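Local structure of ribonuclease VapC2 (3ZVK) at residues I107-I118 with P125-K134. The protein acts as the toxin of a type II toxin-antitoxin pair, a magnesium-dependent PIN-domain ribonuclease that cuts single-stranded RNA and is held in complex with the antitoxin VapB2. The protein carries 1 engineered substitution. Sequence-based numbering, arbitrary orientation.
Sequences IAENATLVTNNI and PNLILENWDK
Leu113 and Thr115 pair with the strand 128-131 through four backbone hydrogen bonds in parallel register. Leu113 N gives to Ile128 O (2.8 Å) and Leu113 O takes Glu130 N. Thr115 repeats the pattern: its N gives to Glu130 O and its O takes Trp132 N (2.8 Å), carrying the pairing just past the end of strand 128-131.

On the sheet face of Val114 and Glu130, the methyl CG1 of Val114 sits over the Trp132 indole, 3.6 Å from the centroid of the five-membered ring, a CH-pi contact. CG1 lies anti to the Val114 backbone N (chi1 -171°), which brings it over the ring. A nearly straight hydrogen bond in the ring plane, from Trp132 NE1 to the anti lone pair of Glu130 OE2 (2.9 Å), helps fix the indole's rotation. Leu25 and Leu28 of helix 19-29 also pack on this indole.

On the other face Leu113 and Leu129 run side by side, with Leu113 CB 3.8 Å from Leu129 CD1, and Leu129 CD2 touches Thr115 CG2 at 3.7 Å. Thr115 OG1 is hydrogen-bonded to Glu120 OE1. Toward the helix end, Leu127 CD1 meets Ile107 CG1 at 3.7 Å, the side chains crossing at about a right angle.

Helix 97-109 leads through a Schellman turn at Asn110 into strand 112-115, which lies between strand 2-5 and the outermost strand 128-131 of the five-stranded parallel sheet, order 3-2-1-4-5, of the PIN-domain fold.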
ATOM      1  N   ILE A 107      11.659  -8.906 -26.330  1.00 46.65           N
ATOM      2  CA  ILE A 107      12.900  -8.144 -26.435  1.00 48.23           C
ATOM      3  C   ILE A 107      13.322  -7.654 -25.046  1.00 53.55           C
ATOM      4  O   ILE A 107      14.467  -7.865 -24.648  1.00 54.73           O
ATOM      5  CB  ILE A 107      12.819  -6.999 -27.504  1.00 52.05           C
ATOM      6  CG1 ILE A 107      12.697  -7.539 -28.926  1.00 52.03           C
ATOM      7  CG2 ILE A 107      14.049  -6.075 -27.432  1.00 53.47           C
ATOM      8  CD1 ILE A 107      12.114  -6.569 -29.975  1.00 59.65           C
ATOM      9  N   ALA A 108      12.389  -7.036 -24.301  1.00 50.50           N
ATOM     10  CA  ALA A 108      12.631  -6.508 -22.955  1.00 51.55           C
ATOM     11  C   ALA A 108      13.018  -7.569 -21.922  1.00 59.91           C
ATOM     12  O   ALA A 108      13.770  -7.259 -20.991  1.00 62.45           O
ATOM     13  CB  ALA A 108      11.431  -5.739 -22.477  1.00 50.60           C
ATOM     14  N   GLU A 109      12.514  -8.813 -22.082  1.00 54.91           N
ATOM     15  CA  GLU A 109      12.828  -9.934 -21.186  1.00 54.16           C
ATOM     16  C   GLU A 109      14.054 -10.745 -21.670  1.00 58.34           C
ATOM     17  O   GLU A 109      14.505 -11.659 -20.980  1.00 56.93           O
ATOM     18  CB  GLU A 109      11.598 -10.870 -21.039  1.00 53.43           C
ATOM     19  CG  GLU A 109      10.358 -10.265 -20.385  1.00 60.18           C
ATOM     20  CD  GLU A 109      10.420  -9.773 -18.952  1.00 70.07           C
ATOM     21  OE1 GLU A 109      11.410 -10.075 -18.255  1.00 58.94           O
ATOM     22  OE2 GLU A 109       9.459  -9.097 -18.516  1.00 76.00           O
ATOM     23  N   ASN A 110      14.578 -10.406 -22.859  1.00 57.15           N
ATOM     24  CA  ASN A 110      15.681 -11.097 -23.543  1.00 58.48           C
ATOM     25  C   ASN A 110      15.312 -12.570 -23.753  1.00 60.35           C
ATOM     26  O   ASN A 110      16.087 -13.473 -23.486  1.00 61.35           O
ATOM     27  CB  ASN A 110      17.028 -10.905 -22.838  1.00 60.97           C
ATOM     28  CG  ASN A 110      18.132 -10.824 -23.840  1.00 95.14           C
ATOM     29  OD1 ASN A 110      18.528 -11.824 -24.460  1.00 91.54           O
ATOM     30  ND2 ASN A 110      18.571  -9.597 -24.109  1.00 92.79           N
ATOM     31  N   ALA A 111      14.089 -12.781 -24.212  1.00 53.90           N
ATOM     32  CA  ALA A 111      13.470 -14.075 -24.411  1.00 51.10           C
ATOM     33  C   ALA A 111      13.415 -14.485 -25.882  1.00 53.62           C
ATOM     34  O   ALA A 111      13.459 -13.636 -26.767  1.00 53.76           O
ATOM     35  CB  ALA A 111      12.049 -14.033 -23.833  1.00 48.84           C
ATOM     36  N   THR A 112      13.246 -15.786 -26.124  1.00 49.37           N
ATOM     37  CA  THR A 112      13.027 -16.343 -27.451  1.00 49.01           C
ATOM     38  C   THR A 112      11.513 -16.323 -27.646  1.00 54.16           C
ATOM     39  O   THR A 112      10.758 -16.864 -26.807  1.00 53.58           O
ATOM     40  CB  THR A 112      13.565 -17.759 -27.557  1.00 55.95           C
ATOM     41  OG1 THR A 112      14.984 -17.748 -27.381  1.00 63.19           O
ATOM     42  CG2 THR A 112      13.235 -18.399 -28.884  1.00 53.05           C
ATOM     43  N   LEU A 113      11.063 -15.672 -28.734  1.00 49.45           N
ATOM     44  CA  LEU A 113       9.639 -15.618 -29.034  1.00 46.80           C
ATOM     45  C   LEU A 113       9.291 -16.767 -29.954  1.00 48.81           C
ATOM     46  O   LEU A 113       9.896 -16.924 -31.016  1.00 51.03           O
ATOM     47  CB  LEU A 113       9.232 -14.263 -29.631  1.00 46.87           C
ATOM     48  CG  LEU A 113       7.738 -14.027 -29.901  1.00 49.73           C
ATOM     49  CD1 LEU A 113       6.882 -14.141 -28.638  1.00 46.57           C
ATOM     50  CD2 LEU A 113       7.555 -12.676 -30.478  1.00 54.53           C
ATOM     51  N   VAL A 114       8.321 -17.572 -29.534  1.00 42.56           N
ATOM     52  CA  VAL A 114       7.892 -18.761 -30.242  1.00 42.17           C
ATOM     53  C   VAL A 114       6.721 -18.475 -31.152  1.00 48.51           C
ATOM     54  O   VAL A 114       5.687 -17.989 -30.707  1.00 46.01           O
ATOM     55  CB  VAL A 114       7.652 -19.957 -29.311  1.00 44.81           C
ATOM     56  CG1 VAL A 114       7.410 -21.228 -30.115  1.00 45.39           C
ATOM     57  CG2 VAL A 114       8.808 -20.146 -28.319  1.00 44.30           C
ATOM     58  N   THR A 115       6.904 -18.805 -32.439  1.00 49.86           N
ATOM     59  CA  THR A 115       5.957 -18.561 -33.499  1.00 51.36           C
ATOM     60  C   THR A 115       5.517 -19.820 -34.254  1.00 58.38           C
ATOM     61  O   THR A 115       6.139 -20.861 -34.107  1.00 58.64           O
ATOM     62  CB  THR A 115       6.429 -17.386 -34.366  1.00 60.64           C
ATOM     63  OG1 THR A 115       5.324 -16.953 -35.164  1.00 63.24           O
ATOM     64  CG2 THR A 115       7.647 -17.728 -35.223  1.00 55.20           C
ATOM     65  N   ASN A 116       4.424 -19.687 -35.042  1.00 57.34           N
ATOM     66  CA  ASN A 116       3.667 -20.655 -35.869  1.00 58.33           C
ATOM     67  C   ASN A 116       3.916 -20.446 -37.393  1.00 68.47           C
ATOM     68  O   ASN A 116       3.605 -21.332 -38.194  1.00 67.96           O
ATOM     69  CB  ASN A 116       2.139 -20.343 -35.653  1.00 49.79           C
ATOM     70  CG  ASN A 116       1.310 -21.487 -35.148  1.00 74.92           C
ATOM     71  OD1 ASN A 116       1.725 -22.268 -34.311  1.00 83.68           O
ATOM     72  ND2 ASN A 116       0.078 -21.562 -35.565  1.00 70.26           N
ATOM     73  N   ASN A 117       4.333 -19.218 -37.783  1.00 69.65           N
ATOM     74  CA  ASN A 117       4.517 -18.769 -39.163  1.00 73.53           C
ATOM     75  C   ASN A 117       5.422 -17.531 -39.284  1.00 82.87           C
ATOM     76  O   ASN A 117       5.698 -16.837 -38.299  1.00 81.76           O
ATOM     77  CB  ASN A 117       3.143 -18.474 -39.831  1.00 76.67           C
ATOM     78  CG  ASN A 117       2.173 -17.671 -38.989  1.00 95.15           C
ATOM     79  OD1 ASN A 117       2.465 -16.556 -38.537  1.00 91.47           O
ATOM     80  ND2 ASN A 117       0.991 -18.230 -38.759  1.00 84.88           N
ATOM     81  N   ILE A 118       5.838 -17.242 -40.529  1.00 84.63           N
ATOM     82  CA  ILE A 118       6.700 -16.111 -40.892  1.00 86.55           C
ATOM     83  C   ILE A 118       5.960 -14.756 -40.899  1.00 89.25           C
ATOM     84  O   ILE A 118       6.597 -13.705 -40.758  1.00 89.71           O
ATOM     85  CB  ILE A 118       7.488 -16.386 -42.205  1.00 92.15           C
ATOM     86  CG1 ILE A 118       6.545 -16.748 -43.388  1.00 93.23           C
ATOM     87  CG2 ILE A 118       8.542 -17.470 -41.972  1.00 93.38           C
ATOM     88  CD1 ILE A 118       7.060 -16.327 -44.803  1.00103.35           C
ATOM     89  N   PRO A 125      13.771  -6.244 -35.756  1.00 97.87           N
ATOM     90  CA  PRO A 125      15.157  -6.233 -35.267  1.00 98.94           C
ATOM     91  C   PRO A 125      15.292  -6.507 -33.775  1.00 97.64           C
ATOM     92  O   PRO A 125      14.393  -6.182 -32.995  1.00 94.65           O
ATOM     93  CB  PRO A 125      15.644  -4.820 -35.629  1.00103.55           C
ATOM     94  CG  PRO A 125      14.620  -4.286 -36.607  1.00108.07           C
ATOM     95  CD  PRO A 125      13.348  -4.885 -36.143  1.00100.30           C
ATOM     96  N   ASN A 126      16.448  -7.094 -33.390  1.00 92.83           N
ATOM     97  CA  ASN A 126      16.822  -7.457 -32.012  1.00 90.42           C
ATOM     98  C   ASN A 126      15.921  -8.535 -31.361  1.00 84.44           C
ATOM     99  O   ASN A 126      16.021  -8.764 -30.148  1.00 82.35           O
ATOM    100  CB  ASN A 126      16.979  -6.218 -31.088  1.00 96.59           C
ATOM    101  CG  ASN A 126      17.529  -4.964 -31.733  1.00133.77           C
ATOM    102  OD1 ASN A 126      18.632  -4.930 -32.305  1.00133.02           O
ATOM    103  ND2 ASN A 126      16.766  -3.892 -31.606  1.00127.07           N
ATOM    104  N   LEU A 127      15.081  -9.220 -32.163  1.00 74.76           N
ATOM    105  CA  LEU A 127      14.181 -10.248 -31.661  1.00 69.90           C
ATOM    106  C   LEU A 127      14.642 -11.657 -31.992  1.00 70.95           C
ATOM    107  O   LEU A 127      14.833 -11.991 -33.158  1.00 70.58           O
ATOM    108  CB  LEU A 127      12.731  -9.987 -32.136  1.00 68.15           C
ATOM    109  CG  LEU A 127      11.642 -10.950 -31.670  1.00 70.33           C
ATOM    110  CD1 LEU A 127      11.134 -10.597 -30.316  1.00 68.90           C
ATOM    111  CD2 LEU A 127      10.475 -10.907 -32.571  1.00 72.74           C
ATOM    112  N   ILE A 128      14.830 -12.484 -30.950  1.00 66.72           N
ATOM    113  CA  ILE A 128      15.168 -13.902 -31.092  1.00 65.95           C
ATOM    114  C   ILE A 128      13.833 -14.662 -31.293  1.00 65.64           C
ATOM    115  O   ILE A 128      12.893 -14.519 -30.501  1.00 61.65           O
ATOM    116  CB  ILE A 128      15.997 -14.490 -29.918  1.00 69.36           C
ATOM    117  CG1 ILE A 128      17.022 -13.468 -29.326  1.00 72.22           C
ATOM    118  CG2 ILE A 128      16.663 -15.810 -30.354  1.00 69.93           C
ATOM    119  CD1 ILE A 128      17.289 -13.590 -27.742  1.00 79.93           C
ATOM    120  N   LEU A 129      13.755 -15.422 -32.386  1.00 62.57           N
ATOM    121  CA  LEU A 129      12.565 -16.178 -32.789  1.00 60.57           C
ATOM    122  C   LEU A 129      12.862 -17.650 -32.956  1.00 62.83           C
ATOM    123  O   LEU A 129      13.998 -18.033 -33.252  1.00 65.51           O
ATOM    124  CB  LEU A 129      12.017 -15.637 -34.124  1.00 61.07           C
ATOM    125  CG  LEU A 129      10.493 -15.375 -34.279  1.00 64.78           C
ATOM    126  CD1 LEU A 129       9.990 -14.220 -33.401  1.00 62.20           C
ATOM    127  CD2 LEU A 129      10.167 -15.049 -35.722  1.00 71.05           C
ATOM    128  N   GLU A 130      11.818 -18.468 -32.781  1.00 53.71           N
ATOM    129  CA  GLU A 130      11.856 -19.910 -32.949  1.00 51.80           C
ATOM    130  C   GLU A 130      10.486 -20.289 -33.493  1.00 54.36           C
ATOM    131  O   GLU A 130       9.463 -19.938 -32.920  1.00 50.83           O
ATOM    132  CB  GLU A 130      12.196 -20.653 -31.643  1.00 51.40           C
ATOM    133  CG  GLU A 130      12.581 -22.098 -31.873  1.00 52.04           C
ATOM    134  CD  GLU A 130      13.119 -22.822 -30.658  1.00 66.10           C
ATOM    135  OE1 GLU A 130      14.312 -22.648 -30.306  1.00 63.79           O
ATOM    136  OE2 GLU A 130      12.369 -23.668 -30.133  1.00 59.70           O
ATOM    137  N   ASN A 131      10.477 -20.912 -34.659  1.00 54.45           N
ATOM    138  CA  ASN A 131       9.278 -21.321 -35.368  1.00 54.46           C
ATOM    139  C   ASN A 131       8.994 -22.802 -35.150  1.00 57.57           C
ATOM    140  O   ASN A 131       9.860 -23.646 -35.441  1.00 59.28           O
ATOM    141  CB  ASN A 131       9.435 -21.021 -36.875  1.00 56.90           C
ATOM    142  CG  ASN A 131       8.152 -21.048 -37.673  1.00 80.89           C
ATOM    143  OD1 ASN A 131       7.464 -22.074 -37.781  1.00 73.72           O
ATOM    144  ND2 ASN A 131       7.855 -19.936 -38.332  1.00 75.42           N
ATOM    145  N   TRP A 132       7.778 -23.117 -34.649  1.00 51.04           N
ATOM    146  CA  TRP A 132       7.339 -24.491 -34.490  1.00 50.97           C
ATOM    147  C   TRP A 132       6.334 -24.731 -35.601  1.00 60.79           C
ATOM    148  O   TRP A 132       5.271 -24.136 -35.608  1.00 61.50           O
ATOM    149  CB  TRP A 132       6.771 -24.771 -33.095  1.00 46.80           C
ATOM    150  CG  TRP A 132       7.729 -24.644 -31.939  1.00 46.66           C
ATOM    151  CD1 TRP A 132       9.066 -24.386 -31.997  1.00 50.41           C
ATOM    152  CD2 TRP A 132       7.396 -24.720 -30.545  1.00 44.91           C
ATOM    153  NE1 TRP A 132       9.589 -24.300 -30.729  1.00 48.52           N
ATOM    154  CE2 TRP A 132       8.587 -24.512 -29.818  1.00 48.34           C
ATOM    155  CE3 TRP A 132       6.191 -24.892 -29.840  1.00 44.85           C
ATOM    156  CZ2 TRP A 132       8.616 -24.494 -28.423  1.00 46.66           C
ATOM    157  CZ3 TRP A 132       6.228 -24.931 -28.453  1.00 45.30           C
ATOM    158  CH2 TRP A 132       7.423 -24.698 -27.759  1.00 46.49           C
ATOM    159  N   ASP A 133       6.703 -25.514 -36.600  1.00 62.88           N
ATOM    160  CA  ASP A 133       5.825 -25.763 -37.738  1.00 64.75           C
ATOM    161  C   ASP A 133       4.566 -26.515 -37.315  1.00 68.32           C
ATOM    162  O   ASP A 133       4.636 -27.403 -36.470  1.00 67.12           O
ATOM    163  CB  ASP A 133       6.587 -26.507 -38.851  1.00 69.27           C
ATOM    164  CG  ASP A 133       7.806 -25.766 -39.395  1.00 89.04           C
ATOM    165  OD1 ASP A 133       8.650 -25.320 -38.581  1.00 93.69           O
ATOM    166  OD2 ASP A 133       7.938 -25.674 -40.634  1.00 95.26           O
ATOM    167  N   LYS A 134       3.409 -26.116 -37.868  1.00 66.17           N
ATOM    168  CA  LYS A 134       2.098 -26.733 -37.591  1.00 81.37           C
ATOM    169  C   LYS A 134       2.038 -28.150 -38.195  1.00104.10           C
ATOM    170  O   LYS A 134       1.301 -29.006 -37.701  1.00 63.96           O
ATOM    171  CB  LYS A 134       0.949 -25.873 -38.155  1.00 82.21           C
ATOM    172  CG  LYS A 134       0.934 -24.413 -37.683  1.00 85.87           C
ATOM    173  CD  LYS A 134      -0.312 -23.677 -38.173  1.00 83.58           C
ATOM    174  CE  LYS A 134       0.007 -22.306 -38.702  1.00 81.92           C
ATOM    175  NZ  LYS A 134      -0.091 -22.249 -40.178  1.00 81.82           N
TER